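Local coordinates for mannosylglycerate hydrolase MGH1-like glycoside hydrolase domain-containing protein (Thermus thermophilus HB8, PDB 4WVA) that hydrolyses mannosylglycerate, a solute thermophiles make under osmotic stress, to mannose and glycerate, and can also split glucosylglycerate, at residues V193-K201 and F343-R351; E328-S336 and L374-L385. All coordinates share one frame; numbering follows the deposited sequence.

Contact 1 of 2, residues V193-K201 and F343-R351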
loop_
_atom_site.group_PDB
_atom_site.type_symbol
_atom_site.label_atom_id
_atom_site.label_comp_id
_atom_site.label_asym_id
_atom_site.label_seq_id
_atom_site.Cartn_x
_atom_site.Cartn_y
_atom_site.Cartn_z
ATOM N N VAL A 193 -14.487 42.541 -1.266
ATOM C CA VAL A 193 -13.573 42.034 -2.275
ATOM C C VAL A 193 -14.081 42.418 -3.642
ATOM O O VAL A 193 -15.278 42.303 -3.908
ATOM C CB VAL A 193 -13.494 40.500 -2.205
ATOM C CG1 VAL A 193 -12.554 39.965 -3.278
ATOM C CG2 VAL A 193 -13.048 40.081 -0.809
ATOM N N ASN A 194 -13.169 42.850 -4.507
ATOM C CA ASN A 194 -13.544 43.186 -5.870
ATOM C C ASN A 194 -14.182 42.000 -6.578
ATOM O O ASN A 194 -13.644 40.895 -6.511
ATOM C CB ASN A 194 -12.349 43.652 -6.681
ATOM C CG ASN A 194 -12.775 44.319 -7.974
ATOM O OD1 ASN A 194 -13.064 43.651 -8.973
ATOM N ND2 ASN A 194 -12.851 45.652 -7.953
ATOM N N PRO A 195 -15.311 42.225 -7.292
ATOM C CA PRO A 195 -15.958 41.118 -7.999
ATOM C C PRO A 195 -15.048 40.312 -8.925
ATOM O O PRO A 195 -15.309 39.129 -9.113
ATOM C CB PRO A 195 -17.059 41.826 -8.824
ATOM C CG PRO A 195 -17.390 43.031 -8.022
ATOM C CD PRO A 195 -16.081 43.482 -7.437
ATOM N N GLU A 196 -14.007 40.933 -9.487
ATOM C CA GLU A 196 -13.078 40.253 -10.393
ATOM C C GLU A 196 -12.292 39.141 -9.674
ATOM O O GLU A 196 -11.723 38.265 -10.324
ATOM C CB GLU A 196 -12.101 41.237 -11.040
ATOM C CG GLU A 196 -12.743 42.191 -12.045
ATOM C CD GLU A 196 -11.732 43.106 -12.728
ATOM O OE1 GLU A 196 -10.612 42.647 -13.046
ATOM O OE2 GLU A 196 -12.060 44.294 -12.961
ATOM N N GLU A 197 -12.278 39.188 -8.336
ATOM C CA GLU A 197 -11.537 38.211 -7.531
ATOM C C GLU A 197 -12.460 37.174 -6.904
ATOM O O GLU A 197 -12.008 36.304 -6.152
ATOM C CB GLU A 197 -10.753 38.950 -6.438
ATOM C CG GLU A 197 -9.650 39.829 -7.003
ATOM C CD GLU A 197 -9.043 40.780 -5.986
ATOM O OE1 GLU A 197 -9.226 40.602 -4.777
ATOM O OE2 GLU A 197 -8.337 41.716 -6.424
ATOM N N ARG A 198 -13.743 37.242 -7.228
ATOM C CA ARG A 198 -14.781 36.403 -6.627
ATOM C C ARG A 198 -15.523 35.547 -7.659
ATOM O O ARG A 198 -15.415 35.787 -8.869
ATOM C CB ARG A 198 -15.795 37.309 -5.923
ATOM C CG ARG A 198 -15.224 38.071 -4.734
ATOM C CD ARG A 198 -14.882 37.153 -3.553
ATOM N NE ARG A 198 -16.061 36.443 -3.043
ATOM C CZ ARG A 198 -16.029 35.527 -2.074
ATOM N NH1 ARG A 198 -14.869 35.218 -1.504
ATOM N NH2 ARG A 198 -17.153 34.924 -1.676
ATOM N N PRO A 199 -16.298 34.547 -7.181
ATOM C CA PRO A 199 -17.149 33.818 -8.124
ATOM C C PRO A 199 -18.089 34.775 -8.840
ATOM O O PRO A 199 -18.470 35.800 -8.276
ATOM C CB PRO A 199 -17.958 32.873 -7.225
ATOM C CG PRO A 199 -17.136 32.722 -5.989
ATOM C CD PRO A 199 -16.493 34.071 -5.797
ATOM N N ARG A 200 -18.427 34.430 -10.075
ATOM C CA ARG A 200 -19.326 35.255 -10.885
ATOM C C ARG A 200 -20.785 35.084 -10.508
ATOM O O ARG A 200 -21.155 34.208 -9.735
ATOM C CB ARG A 200 -19.139 34.908 -12.346
ATOM C CG ARG A 200 -17.760 35.229 -12.859
ATOM C CD ARG A 200 -17.652 34.872 -14.320
ATOM N NE ARG A 200 -16.264 34.825 -14.784
ATOM C CZ ARG A 200 -15.706 35.666 -15.649
ATOM N NH1 ARG A 200 -16.406 36.658 -16.190
ATOM N NH2 ARG A 200 -14.434 35.502 -16.000
ATOM N N LYS A 201 -21.637 35.933 -11.077
ATOM C CA LYS A 201 -23.067 35.802 -10.856
ATOM C C LYS A 201 -23.599 34.396 -11.175
ATOM O O LYS A 201 -24.435 33.860 -10.451
ATOM C CB LYS A 201 -23.821 36.828 -11.715
ATOM C CG LYS A 201 -25.328 36.649 -11.660
ATOM C CD LYS A 201 -26.044 37.739 -12.444
ATOM C CE LYS A 201 -27.554 37.625 -12.297
ATOM N NZ LYS A 201 -28.082 36.348 -12.852
ATOM N N PHE A 343 -8.815 27.703 -18.481
ATOM C CA PHE A 343 -9.633 28.252 -17.400
ATOM C C PHE A 343 -8.854 29.081 -16.384
ATOM O O PHE A 343 -9.447 29.633 -15.463
ATOM C CB PHE A 343 -10.351 27.117 -16.640
ATOM C CG PHE A 343 -11.124 26.201 -17.530
ATOM C CD1 PHE A 343 -12.205 26.680 -18.256
ATOM C CD2 PHE A 343 -10.765 24.860 -17.664
ATOM C CE1 PHE A 343 -12.915 25.843 -19.102
ATOM C CE2 PHE A 343 -11.468 24.022 -18.509
ATOM C CZ PHE A 343 -12.545 24.516 -19.231
ATOM N N PHE A 344 -7.543 29.158 -16.550
ATOM C CA PHE A 344 -6.666 29.908 -15.646
ATOM C C PHE A 344 -6.997 31.401 -15.620
ATOM O O PHE A 344 -7.054 32.062 -16.667
ATOM C CB PHE A 344 -5.215 29.681 -16.054
ATOM C CG PHE A 344 -4.208 30.391 -15.194
ATOM C CD1 PHE A 344 -3.984 29.991 -13.884
ATOM C CD2 PHE A 344 -3.436 31.416 -15.710
ATOM C CE1 PHE A 344 -3.037 30.627 -13.102
ATOM C CE2 PHE A 344 -2.497 32.061 -14.937
ATOM C CZ PHE A 344 -2.287 31.663 -13.626
ATOM N N GLU A 345 -7.269 31.904 -14.419
ATOM C CA GLU A 345 -7.562 33.310 -14.171
ATOM C C GLU A 345 -6.735 33.673 -12.946
ATOM O O GLU A 345 -7.106 33.288 -11.838
ATOM C CB GLU A 345 -9.054 33.547 -13.891
ATOM C CG GLU A 345 -10.015 33.267 -15.042
ATOM C CD GLU A 345 -11.453 33.563 -14.666
ATOM O OE1 GLU A 345 -11.831 34.758 -14.597
ATOM O OE2 GLU A 345 -12.220 32.610 -14.422
ATOM N N PRO A 346 -5.621 34.411 -13.123
ATOM C CA PRO A 346 -4.674 34.547 -12.015
ATOM C C PRO A 346 -5.150 35.330 -10.794
ATOM O O PRO A 346 -4.482 35.273 -9.761
ATOM C CB PRO A 346 -3.468 35.248 -12.651
ATOM C CG PRO A 346 -4.023 35.937 -13.848
ATOM C CD PRO A 346 -5.120 35.068 -14.346
ATOM N N GLY A 347 -6.268 36.048 -10.902
ATOM C CA GLY A 347 -6.826 36.760 -9.770
ATOM C C GLY A 347 -8.109 36.203 -9.177
ATOM O O GLY A 347 -8.524 36.661 -8.099
ATOM N N ARG A 348 -8.752 35.234 -9.838
ATOM C CA ARG A 348 -10.127 34.879 -9.471
ATOM C C ARG A 348 -10.236 33.629 -8.598
ATOM O O ARG A 348 -10.592 32.550 -9.088
ATOM C CB ARG A 348 -11.055 34.760 -10.690
ATOM C CG ARG A 348 -12.519 34.853 -10.288
ATOM C CD ARG A 348 -13.484 34.611 -11.424
ATOM N NE ARG A 348 -13.427 35.671 -12.427
ATOM C CZ ARG A 348 -14.108 36.816 -12.367
ATOM N NH1 ARG A 348 -14.912 37.115 -11.348
ATOM N NH2 ARG A 348 -13.974 37.689 -13.355
ATOM N N TYR A 349 -9.905 33.800 -7.317
ATOM C CA TYR A 349 -10.323 32.897 -6.248
ATOM C C TYR A 349 -9.643 31.531 -6.416
ATOM O O TYR A 349 -8.436 31.444 -6.219
ATOM C CB TYR A 349 -11.865 32.838 -6.194
ATOM C CG TYR A 349 -12.520 32.497 -4.871
ATOM C CD1 TYR A 349 -11.954 32.844 -3.649
ATOM C CD2 TYR A 349 -13.773 31.906 -4.842
ATOM C CE1 TYR A 349 -12.596 32.566 -2.447
ATOM C CE2 TYR A 349 -14.412 31.630 -3.657
ATOM C CZ TYR A 349 -13.822 31.947 -2.454
ATOM O OH TYR A 349 -14.476 31.669 -1.262
ATOM N N TRP A 350 -10.397 30.485 -6.766
ATOM C CA TRP A 350 -9.812 29.138 -6.955
ATOM C C TRP A 350 -9.500 28.751 -8.397
ATOM O O TRP A 350 -9.290 27.580 -8.695
ATOM C CB TRP A 350 -10.733 28.105 -6.284
ATOM C CG TRP A 350 -10.736 28.203 -4.805
ATOM C CD1 TRP A 350 -11.621 28.859 -4.037
ATOM C CD2 TRP A 350 -9.784 27.616 -3.912
ATOM N NE1 TRP A 350 -11.304 28.730 -2.710
ATOM C CE2 TRP A 350 -10.174 27.963 -2.606
ATOM C CE3 TRP A 350 -8.653 26.818 -4.093
ATOM C CZ2 TRP A 350 -9.469 27.553 -1.483
ATOM C CZ3 TRP A 350 -7.935 26.428 -2.972
ATOM C CH2 TRP A 350 -8.352 26.779 -1.690
ATOM N N ARG A 351 -9.410 29.734 -9.295
ATOM C CA ARG A 351 -9.168 29.474 -10.695
ATOM C C ARG A 351 -7.752 29.860 -11.135
ATOM O O ARG A 351 -7.512 30.096 -12.310
ATOM C CB ARG A 351 -10.233 30.214 -11.528
ATOM C CG ARG A 351 -11.640 29.861 -11.076
ATOM C CD ARG A 351 -12.704 30.525 -11.920
ATOM N NE ARG A 351 -12.814 29.981 -13.266
ATOM C CZ ARG A 351 -13.584 28.954 -13.628
ATOM N NH1 ARG A 351 -14.302 28.269 -12.739
ATOM N NH2 ARG A 351 -13.633 28.609 -14.918
HETATM O O HOH W 1 -14.923 32.509 -13.724
#
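E197 and R348 bring their CA atoms within 4.1 Å where the 3-10 turn 195-197 meets the type I beta turn E345-R348, joining two loops of an (alpha/alpha)6 barrel beside the substrate pocket. R348 carries much of the contact. With CG anti to the backbone N (chi1 -161°) and a bend at chi3, its guanidinium slips between two layers: E196 O lies over the centre of one face, and the R200 guanidinium covers the other. In its own plane NH1 makes a fairly straight bond to R198 O (2.9 Å, 160°), while NE meets E345 OE1 at 2.8 Å from above the carboxylate plane. Arginine suits this place because its flat group can donate hydrogen bonds from its edge while other groups pack on its faces. The two guanidinium planes are 34° apart, and their like charges are probably balanced by E345, whose OE1 also takes a weak bond from R200 NH2 (3.0 Å); a water links R200 NE to E345 OE2. On the pocket side the rigid ring of P199 packs against Y349, CD to CD2 at 3.6 Å. Y349 OH bonds D165, the probable proton donor, and D189 and Y28 hold the end of R198; R198 and Y349 both probably bind substrate. R198 CZ sits 4.6 Å from the centroid of the Y349 ring, an off-centre cation-pi contact with R198 NH1 nearest to CZ and OH of Y349.

Contact 2 of 2, residues E328-S336 and L374-L385; sequences EKARYLLPS and LAARLKADALAL
D381 turns its carboxylate from the helix into the loop 328-336, where each oxygen has its own work. OD2 accepts from L333 N on its anti side (2.9 Å, 167°) and from R377 NE on its syn side (2.7 Å), the two donors arriving from opposite faces of the carboxylate plane. OD1 is met from above that plane by R331 NH1 at 3.0 Å, the guanidinium and carboxylate planes standing 55° apart, and a water joins OD1 to R331 NH2. An aspartate fits here, since its short chain sets OD2 against the backbone N of L333, and its charge probably offsets those of R331 and R377. R377, one helical turn before D381, has CG anti to its N (chi1 171°) and bends at chi2, which lets NH2 also reach R331 O at 2.8 Å, above the carbonyl plane. Helix 372-389 of the (alpha/alpha)6 barrel thus receives the loop that follows helix 313-327, and its L378 also packs on A363 of helix 356-368. With an alanine in place of D381, L333 N would probably lose its acceptor and R331 and R377 would be left as close like charges without their shared mate. Branched L333 crosses R377 at about a right angle, CG lying over one guanidinium face, offset toward the rim, and its CB packs on L378 CD2 at 3.8 Å. The Y332 ring has a neighbour on each face, its flatness offering L385 a surface: L385 CD2 stands over the ring centre, 3.7 Å from the centroid, in a CH-pi contact, and R331 CG lies against the opposite face nearer the rim.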
loop_
_atom_site.group_PDB
_atom_site.type_symbol
_atom_site.label_atom_id
_atom_site.label_comp_id
_atom_site.label_asym_id
_atom_site.label_seq_id
_atom_site.Cartn_x
_atom_site.Cartn_y
_atom_site.Cartn_z
ATOM N N GLU A 328 7.262 26.488 -14.284
ATOM C CA GLU A 328 7.841 27.040 -15.524
ATOM C C GLU A 328 7.036 28.240 -16.021
ATOM O O GLU A 328 7.539 29.041 -16.812
ATOM C CB GLU A 328 7.875 25.987 -16.638
ATOM C CG GLU A 328 8.756 24.768 -16.363
ATOM C CD GLU A 328 8.764 23.776 -17.515
ATOM O OE1 GLU A 328 7.914 23.891 -18.426
ATOM O OE2 GLU A 328 9.617 22.864 -17.534
ATOM N N LYS A 329 5.775 28.336 -15.596
ATOM C CA LYS A 329 4.850 29.361 -16.085
ATOM C C LYS A 329 4.423 30.402 -15.056
ATOM O O LYS A 329 4.032 31.515 -15.431
ATOM C CB LYS A 329 3.612 28.691 -16.675
ATOM C CG LYS A 329 3.878 27.956 -17.980
ATOM C CD LYS A 329 4.599 28.855 -18.972
ATOM C CE LYS A 329 4.474 28.352 -20.397
ATOM N NZ LYS A 329 5.034 29.360 -21.343
ATOM N N ALA A 330 4.488 30.049 -13.771
ATOM C CA ALA A 330 4.145 30.972 -12.687
ATOM C C ALA A 330 5.355 31.201 -11.799
ATOM O O ALA A 330 6.034 30.251 -11.418
ATOM C CB ALA A 330 2.998 30.404 -11.867
ATOM N N ARG A 331 5.604 32.451 -11.417
ATOM C CA ARG A 331 6.687 32.753 -10.485
ATOM C C ARG A 331 6.492 32.077 -9.134
ATOM O O ARG A 331 7.441 31.573 -8.545
ATOM C CB ARG A 331 6.846 34.268 -10.282
ATOM C CG ARG A 331 7.708 34.696 -9.084
ATOM C CD ARG A 331 9.141 34.147 -9.029
ATOM N NE ARG A 331 9.800 34.449 -7.743
ATOM C CZ ARG A 331 9.791 33.676 -6.648
ATOM N NH1 ARG A 331 9.178 32.479 -6.625
ATOM N NH2 ARG A 331 10.434 34.092 -5.554
ATOM N N TYR A 332 5.257 32.083 -8.647
ATOM C CA TYR A 332 4.948 31.593 -7.305
ATOM C C TYR A 332 4.150 30.306 -7.396
ATOM O O TYR A 332 3.123 30.271 -8.058
ATOM C CB TYR A 332 4.138 32.631 -6.521
ATOM C CG TYR A 332 4.920 33.891 -6.247
ATOM C CD1 TYR A 332 4.680 35.039 -6.981
ATOM C CD2 TYR A 332 5.922 33.914 -5.295
ATOM C CE1 TYR A 332 5.400 36.192 -6.754
ATOM C CE2 TYR A 332 6.662 35.067 -5.064
ATOM C CZ TYR A 332 6.390 36.206 -5.805
ATOM O OH TYR A 332 7.109 37.380 -5.587
ATOM N N LEU A 333 4.652 29.254 -6.754
ATOM C CA LEU A 333 3.897 28.025 -6.580
ATOM C C LEU A 333 3.057 28.175 -5.328
ATOM O O LEU A 333 3.413 28.957 -4.445
ATOM C CB LEU A 333 4.828 26.823 -6.418
ATOM C CG LEU A 333 5.624 26.380 -7.658
ATOM C CD1 LEU A 333 6.461 25.169 -7.298
ATOM C CD2 LEU A 333 4.703 26.074 -8.830
ATOM N N LEU A 334 1.930 27.470 -5.214
ATOM C CA LEU A 334 1.343 26.578 -6.206
ATOM C C LEU A 334 0.047 27.221 -6.702
ATOM O O LEU A 334 -0.871 27.439 -5.925
ATOM C CB LEU A 334 1.000 25.259 -5.535
ATOM C CG LEU A 334 0.465 24.131 -6.407
ATOM C CD1 LEU A 334 1.529 23.591 -7.333
ATOM C CD2 LEU A 334 -0.069 23.017 -5.503
ATOM N N PRO A 335 -0.041 27.535 -8.002
ATOM C CA PRO A 335 -1.337 28.063 -8.465
ATOM C C PRO A 335 -2.456 27.044 -8.269
ATOM O O PRO A 335 -2.209 25.831 -8.265
ATOM C CB PRO A 335 -1.117 28.353 -9.953
ATOM C CG PRO A 335 0.189 27.790 -10.296
ATOM C CD PRO A 335 0.957 27.441 -9.069
ATOM N N SER A 336 -3.673 27.540 -8.096
ATOM C CA SER A 336 -4.821 26.679 -7.822
ATOM C C SER A 336 -5.298 25.892 -9.037
ATOM O O SER A 336 -6.024 24.908 -8.883
ATOM C CB SER A 336 -5.940 27.463 -7.137
ATOM O OG SER A 336 -6.209 28.729 -7.765
ATOM N N LEU A 374 11.241 20.649 -3.422
ATOM C CA LEU A 374 9.922 21.114 -3.767
ATOM C C LEU A 374 9.150 21.598 -2.539
ATOM O O LEU A 374 8.516 22.653 -2.570
ATOM C CB LEU A 374 9.173 20.004 -4.492
ATOM C CG LEU A 374 7.948 20.270 -5.340
ATOM C CD1 LEU A 374 8.010 21.534 -6.189
ATOM C CD2 LEU A 374 7.773 19.048 -6.243
ATOM N N ALA A 375 9.214 20.852 -1.445
ATOM C CA ALA A 375 8.575 21.313 -0.196
ATOM C C ALA A 375 9.138 22.673 0.238
ATOM O O ALA A 375 8.397 23.585 0.635
ATOM C CB ALA A 375 8.741 20.282 0.906
ATOM N N ALA A 376 10.458 22.823 0.130
ATOM C CA ALA A 376 11.111 24.077 0.526
ATOM C C ALA A 376 10.701 25.245 -0.368
ATOM O O ALA A 376 10.549 26.375 0.094
ATOM C CB ALA A 376 12.620 23.894 0.507
ATOM N N ARG A 377 10.537 24.971 -1.653
ATOM C CA ARG A 377 10.075 25.980 -2.601
ATOM C C ARG A 377 8.654 26.455 -2.288
ATOM O O ARG A 377 8.366 27.642 -2.356
ATOM C CB ARG A 377 10.186 25.404 -4.022
ATOM C CG ARG A 377 9.563 26.222 -5.119
ATOM C CD ARG A 377 10.178 27.584 -5.301
ATOM N NE ARG A 377 9.389 28.408 -6.215
ATOM C CZ ARG A 377 9.253 28.186 -7.518
ATOM N NH1 ARG A 377 9.850 27.141 -8.119
ATOM N NH2 ARG A 377 8.506 29.016 -8.231
ATOM N N LEU A 378 7.756 25.518 -1.968
ATOM C CA LEU A 378 6.382 25.849 -1.613
ATOM C C LEU A 378 6.314 26.686 -0.339
ATOM O O LEU A 378 5.543 27.646 -0.239
ATOM C CB LEU A 378 5.548 24.558 -1.430
ATOM C CG LEU A 378 5.290 23.817 -2.735
ATOM C CD1 LEU A 378 4.944 22.365 -2.508
ATOM C CD2 LEU A 378 4.196 24.527 -3.498
ATOM N N LYS A 379 7.119 26.319 0.652
ATOM C CA LYS A 379 7.263 27.156 1.848
ATOM C C LYS A 379 7.828 28.539 1.539
ATOM O O LYS A 379 7.278 29.560 1.954
ATOM C CB LYS A 379 8.158 26.469 2.862
ATOM C CG LYS A 379 8.292 27.237 4.166
ATOM C CD LYS A 379 9.188 26.516 5.146
ATOM C CE LYS A 379 9.386 27.382 6.388
ATOM N NZ LYS A 379 10.300 26.737 7.363
ATOM N N ALA A 380 8.949 28.575 0.840
ATOM C CA ALA A 380 9.580 29.855 0.530
ATOM C C ALA A 380 8.628 30.785 -0.234
ATOM O O ALA A 380 8.528 31.969 0.075
ATOM C CB ALA A 380 10.850 29.620 -0.267
ATOM N N ASP A 381 7.927 30.258 -1.233
ATOM C CA ASP A 381 6.975 31.080 -1.972
ATOM C C ASP A 381 5.843 31.589 -1.072
ATOM O O ASP A 381 5.485 32.767 -1.115
ATOM C CB ASP A 381 6.422 30.325 -3.178
ATOM C CG ASP A 381 7.417 30.260 -4.326
ATOM O OD1 ASP A 381 8.527 30.851 -4.209
ATOM O OD2 ASP A 381 7.108 29.597 -5.343
ATOM N N ALA A 382 5.266 30.707 -0.262
ATOM C CA ALA A 382 4.215 31.129 0.674
ATOM C C ALA A 382 4.684 32.254 1.598
ATOM O O ALA A 382 3.991 33.263 1.764
ATOM C CB ALA A 382 3.725 29.952 1.492
ATOM N N LEU A 383 5.867 32.091 2.176
ATOM C CA LEU A 383 6.391 33.086 3.117
ATOM C C LEU A 383 6.758 34.409 2.426
ATOM O O LEU A 383 6.470 35.481 2.956
ATOM C CB LEU A 383 7.560 32.525 3.923
ATOM C CG LEU A 383 7.222 31.322 4.808
ATOM C CD1 LEU A 383 8.422 30.958 5.644
ATOM C CD2 LEU A 383 6.026 31.561 5.722
ATOM N N ALA A 384 7.335 34.324 1.227
ATOM C CA ALA A 384 7.648 35.516 0.420
ATOM C C ALA A 384 6.387 36.325 0.100
ATOM O O ALA A 384 6.365 37.563 0.211
ATOM C CB ALA A 384 8.361 35.119 -0.861
ATOM N N LEU A 385 5.329 35.625 -0.288
ATOM C CA LEU A 385 4.058 36.282 -0.608
ATOM C C LEU A 385 3.517 37.053 0.603
ATOM O O LEU A 385 3.072 38.210 0.491
ATOM C CB LEU A 385 3.055 35.228 -1.065
ATOM C CG LEU A 385 3.291 34.654 -2.468
ATOM C CD1 LEU A 385 2.378 33.453 -2.720
ATOM C CD2 LEU A 385 3.052 35.724 -3.520
HETATM O O HOH W 2 8.609 29.533 -10.825
HETATM O O HOH W 3 10.256 32.621 -2.979
#

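From the N terminus the chain first supplies 193-201, just before helix 201-216, then 328-336 after helix 313-327, then 343-351 in the same long loop, and last 374-385 on helix 372-389. Contact 1 closes a span of 141 residues, more than half of them helical; contact 2 closes one of 37 that includes helix 356-368. The two spans cross, since 328-336 lies inside the first and 343-351 inside the second. The loop between helices 313-327 and 356-368 is therefore tied through 328-336 to helix 372-389 and through 343-351 to the loop 193-201 by the pocket. Although the centres of the two contacts are about 20 Å apart, they touch where S336 OG packs against W350 C at 3.4 Å.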